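Local coordinates for protein putative esterase (Sulfolobus solfataricus P2, PDB 2RAU) that may act as a lipase or related esterase of the alpha/beta-hydrolase clan and binds calcium ions in the crystal, at residues F109-W121 against E198-S210. Residues are numbered along the deposited sequence; the frame is centred on the assembly and turned at random.
Sequences FLKDRQLSFTANW and EEMEAKGIYVIPS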
# COMPACT_ATOMS: atom_id res chain seq x y z
N PHE A 109 -1.25 20.78 -4.48
CA PHE A 109 -1.69 21.91 -5.31
C PHE A 109 -0.91 22.01 -6.60
O PHE A 109 -1.23 22.85 -7.42
CB PHE A 109 -1.61 23.24 -4.54
CG PHE A 109 -0.26 23.49 -3.92
CD1 PHE A 109 0.79 24.01 -4.68
CD2 PHE A 109 -0.02 23.11 -2.61
CE1 PHE A 109 2.02 24.19 -4.11
CE2 PHE A 109 1.19 23.29 -2.06
CZ PHE A 109 2.24 23.80 -2.83
N LEU A 110 0.13 21.21 -6.79
CA LEU A 110 0.88 21.28 -8.06
C LEU A 110 0.01 20.71 -9.17
O LEU A 110 -0.83 19.82 -8.92
CB LEU A 110 2.22 20.51 -7.99
CG LEU A 110 3.30 21.03 -7.03
CD1 LEU A 110 4.57 20.17 -7.26
CD2 LEU A 110 3.54 22.55 -7.19
N LYS A 111 0.21 21.20 -10.39
CA LYS A 111 -0.56 20.73 -11.53
C LYS A 111 0.24 20.71 -12.81
O LYS A 111 1.20 21.45 -12.98
CB LYS A 111 -1.79 21.62 -11.78
CG LYS A 111 -1.44 23.03 -12.04
N ASP A 112 -0.21 19.86 -13.73
CA ASP A 112 0.33 19.84 -15.08
C ASP A 112 1.85 19.69 -15.12
O ASP A 112 2.38 18.70 -14.60
CB ASP A 112 -0.16 21.08 -15.83
CG ASP A 112 -1.67 21.17 -15.90
OD1 ASP A 112 -2.35 20.12 -15.87
OD2 ASP A 112 -2.18 22.31 -15.97
N ARG A 113 2.56 20.62 -15.75
CA ARG A 113 3.99 20.46 -15.91
C ARG A 113 4.80 20.75 -14.66
O ARG A 113 6.00 20.51 -14.63
CB ARG A 113 4.52 21.27 -17.06
CG ARG A 113 3.99 20.78 -18.39
CD ARG A 113 4.60 21.56 -19.57
NE ARG A 113 3.99 21.08 -20.80
CZ ARG A 113 4.37 19.99 -21.45
NH1 ARG A 113 5.38 19.27 -21.01
NH2 ARG A 113 3.71 19.62 -22.54
N GLN A 114 4.15 21.27 -13.62
CA GLN A 114 4.84 21.44 -12.33
C GLN A 114 5.22 20.09 -11.73
O GLN A 114 6.05 20.03 -10.81
CB GLN A 114 3.96 22.16 -11.35
CG GLN A 114 3.59 23.59 -11.73
CD GLN A 114 2.66 24.23 -10.70
OE1 GLN A 114 1.66 23.65 -10.24
NE2 GLN A 114 2.96 25.44 -10.37
N LEU A 115 4.63 19.03 -12.26
CA LEU A 115 4.88 17.66 -11.82
C LEU A 115 5.88 16.89 -12.72
O LEU A 115 6.03 15.65 -12.59
CB LEU A 115 3.54 16.94 -11.72
CG LEU A 115 2.65 17.48 -10.55
CD1 LEU A 115 1.20 17.38 -10.86
CD2 LEU A 115 2.98 16.84 -9.20
N SER A 116 6.60 17.61 -13.58
CA SER A 116 7.52 17.00 -14.54
C SER A 116 8.70 16.32 -13.83
O SER A 116 9.30 15.42 -14.39
CB SER A 116 7.97 18.04 -15.57
OG SER A 116 8.79 19.01 -14.94
N PHE A 117 8.96 16.69 -12.56
CA PHE A 117 9.97 16.05 -11.75
C PHE A 117 9.64 14.57 -11.47
O PHE A 117 10.51 13.81 -11.03
CB PHE A 117 10.23 16.81 -10.44
CG PHE A 117 9.08 16.83 -9.50
CD1 PHE A 117 8.86 15.79 -8.59
CD2 PHE A 117 8.20 17.90 -9.48
CE1 PHE A 117 7.76 15.81 -7.73
CE2 PHE A 117 7.13 17.94 -8.63
CZ PHE A 117 6.88 16.89 -7.75
N THR A 118 8.38 14.18 -11.71
CA THR A 118 7.96 12.78 -11.59
C THR A 118 8.16 11.95 -12.88
O THR A 118 7.90 10.74 -12.89
CB THR A 118 6.50 12.67 -11.17
OG1 THR A 118 5.65 12.97 -12.28
CG2 THR A 118 6.17 13.55 -9.98
N ALA A 119 8.68 12.56 -13.95
CA ALA A 119 8.80 11.89 -15.27
C ALA A 119 9.65 10.60 -15.19
O ALA A 119 9.37 9.62 -15.86
CB ALA A 119 9.37 12.86 -16.30
N ASN A 120 10.67 10.57 -14.34
CA ASN A 120 11.51 9.36 -14.19
C ASN A 120 11.28 8.66 -12.85
O ASN A 120 12.20 8.09 -12.27
CB ASN A 120 12.99 9.71 -14.39
CG ASN A 120 13.26 10.28 -15.73
OD1 ASN A 120 13.21 9.56 -16.71
ND2 ASN A 120 13.52 11.58 -15.80
N TRP A 121 10.06 8.75 -12.35
CA TRP A 121 9.64 7.93 -11.20
C TRP A 121 9.09 6.60 -11.69
O TRP A 121 7.89 6.35 -11.61
CB TRP A 121 8.61 8.69 -10.39
CG TRP A 121 9.19 9.78 -9.53
CD1 TRP A 121 10.45 10.30 -9.58
CD2 TRP A 121 8.49 10.52 -8.53
NE1 TRP A 121 10.58 11.29 -8.64
CE2 TRP A 121 9.39 11.45 -7.99
CE3 TRP A 121 7.20 10.46 -8.02
CZ2 TRP A 121 9.04 12.30 -6.96
CZ3 TRP A 121 6.84 11.32 -7.00
CH2 TRP A 121 7.76 12.22 -6.48
N GLU A 198 6.44 9.40 -24.38
CA GLU A 198 6.49 10.58 -25.26
C GLU A 198 5.23 11.44 -25.08
O GLU A 198 5.30 12.67 -25.02
CB GLU A 198 6.70 10.18 -26.77
N GLU A 199 4.09 10.78 -24.98
CA GLU A 199 2.80 11.43 -24.82
C GLU A 199 2.71 12.15 -23.46
O GLU A 199 2.11 13.21 -23.33
CB GLU A 199 1.71 10.35 -24.96
CG GLU A 199 0.28 10.83 -24.92
CD GLU A 199 -0.70 9.70 -25.22
OE1 GLU A 199 -0.23 8.60 -25.60
OE2 GLU A 199 -1.92 9.93 -25.10
N MSE A 200 3.34 11.56 -22.45
CA MSE A 200 3.40 12.15 -21.11
C MSE A 200 4.06 13.56 -21.18
O MSE A 200 3.54 14.57 -20.69
CB MSE A 200 4.18 11.19 -20.18
CG MSE A 200 4.09 11.50 -18.77
SE MSE A 200 5.19 10.35 -17.67
CE MSE A 200 6.86 10.54 -18.62
N GLU A 201 5.18 13.62 -21.88
CA GLU A 201 5.91 14.85 -22.02
C GLU A 201 5.20 15.75 -23.02
O GLU A 201 5.19 16.95 -22.85
CB GLU A 201 7.34 14.55 -22.50
CG GLU A 201 8.11 13.46 -21.69
CD GLU A 201 8.73 13.99 -20.37
OE1 GLU A 201 8.69 15.23 -20.09
OE2 GLU A 201 9.26 13.16 -19.61
N ALA A 202 4.63 15.18 -24.08
CA ALA A 202 3.98 15.99 -25.11
C ALA A 202 2.78 16.69 -24.51
O ALA A 202 2.58 17.89 -24.72
CB ALA A 202 3.57 15.13 -26.27
N LYS A 203 1.96 15.95 -23.79
CA LYS A 203 0.77 16.52 -23.16
C LYS A 203 1.01 17.18 -21.81
O LYS A 203 0.13 17.88 -21.32
CB LYS A 203 -0.28 15.43 -23.01
CG LYS A 203 -0.83 14.88 -24.34
CD LYS A 203 -1.87 13.81 -24.07
CE LYS A 203 -2.48 13.26 -25.35
NZ LYS A 203 -3.50 12.21 -25.03
N GLY A 204 2.15 16.94 -21.18
CA GLY A 204 2.43 17.51 -19.87
C GLY A 204 1.55 16.94 -18.77
O GLY A 204 1.06 17.69 -17.96
N ILE A 205 1.33 15.62 -18.78
CA ILE A 205 0.50 14.93 -17.80
C ILE A 205 1.39 13.84 -17.27
O ILE A 205 1.70 12.91 -18.00
CB ILE A 205 -0.77 14.27 -18.45
CG1 ILE A 205 -1.65 15.33 -19.13
CG2 ILE A 205 -1.59 13.50 -17.40
CD1 ILE A 205 -2.75 14.74 -19.98
N TYR A 206 1.83 14.00 -16.02
CA TYR A 206 2.84 13.14 -15.44
C TYR A 206 2.34 12.23 -14.38
O TYR A 206 3.03 11.25 -14.07
CB TYR A 206 4.02 13.97 -14.90
CG TYR A 206 4.74 14.76 -15.95
CD1 TYR A 206 5.74 14.15 -16.74
CD2 TYR A 206 4.45 16.10 -16.19
CE1 TYR A 206 6.40 14.84 -17.70
CE2 TYR A 206 5.10 16.78 -17.19
CZ TYR A 206 6.06 16.15 -17.93
OH TYR A 206 6.73 16.84 -18.87
N VAL A 207 1.14 12.51 -13.86
CA VAL A 207 0.59 11.82 -12.72
C VAL A 207 -0.88 11.43 -12.92
O VAL A 207 -1.57 12.03 -13.73
CB VAL A 207 0.71 12.66 -11.43
CG1 VAL A 207 2.19 12.87 -11.01
CG2 VAL A 207 -0.06 13.99 -11.55
N ILE A 208 -1.31 10.42 -12.17
CA ILE A 208 -2.69 9.97 -12.08
C ILE A 208 -3.19 10.49 -10.71
O ILE A 208 -2.60 10.18 -9.68
CB ILE A 208 -2.82 8.42 -12.05
CG1 ILE A 208 -2.00 7.77 -13.18
CG2 ILE A 208 -4.33 8.01 -12.07
CD1 ILE A 208 -1.62 6.31 -12.92
N PRO A 209 -4.25 11.29 -10.70
CA PRO A 209 -4.77 11.77 -9.45
C PRO A 209 -5.68 10.74 -8.75
O PRO A 209 -6.43 10.00 -9.38
CB PRO A 209 -5.60 12.97 -9.87
CG PRO A 209 -6.09 12.56 -11.22
CD PRO A 209 -4.98 11.85 -11.85
N SER A 210 -5.61 10.73 -7.44
CA SER A 210 -6.47 9.90 -6.64
C SER A 210 -7.87 10.50 -6.61
O SER A 210 -8.02 11.70 -6.68
CB SER A 210 -5.93 9.88 -5.21
OG SER A 210 -6.78 9.16 -4.34
O HOH W 1 1.07 16.29 -14.48
O HOH W 2 -1.85 17.83 -16.80
O HOH W 3 7.13 19.65 -18.92
O HOH W 4 10.46 15.80 -17.60
O HOH W 5 5.49 9.78 -14.02
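R113 reaches the C-terminal end of helix 197-203, where NH1 and NH2 converge end-on on the single oxygen E201 O, 7° out of the guanidinium plane. The two bonds, both bent, measure 3.0 Å from NH1 and 3.1 Å from NH2 to E201 O. An extended chain from CG to NE carries the group there. G204 leaves the helix with positive phi, which suits glycine, and its bare CA lies 3.4 Å above the R113 guanidinium plane, over its centre.

Apolar and CH-pi contacts gather round Y206. S116 CA sits 3.5 Å from the Y206 ring centroid and 10° off the ring normal, while A119 CB approaches CE1 obliquely. Y206 OH donates to E201 OE1 (2.8 Å) from above the carboxylate plane, helping to hold the ring. T118 OG1, placed between backbone N and carbonyl carbon (chi1 75°), donates to L115 O and lies 3.2 Å from Y206 CB. In a separate aliphatic contact, L115 CD1 meets V207 CG2 at 3.7 Å, the side chains crossing nearly at right angles.

Waters bridge the segments as well: one, 2.7 Å from D112 O, also binds Y206 N, and another joins T118 O to Y206 O.

Strand 207-209 pairs antiparallel with strand 275-277. Helix and strand lie between strands 170-176 and 297-302, where alpha/beta-hydrolases commonly carry a cap insertion, so the contact probably joins such a cap to a core loop.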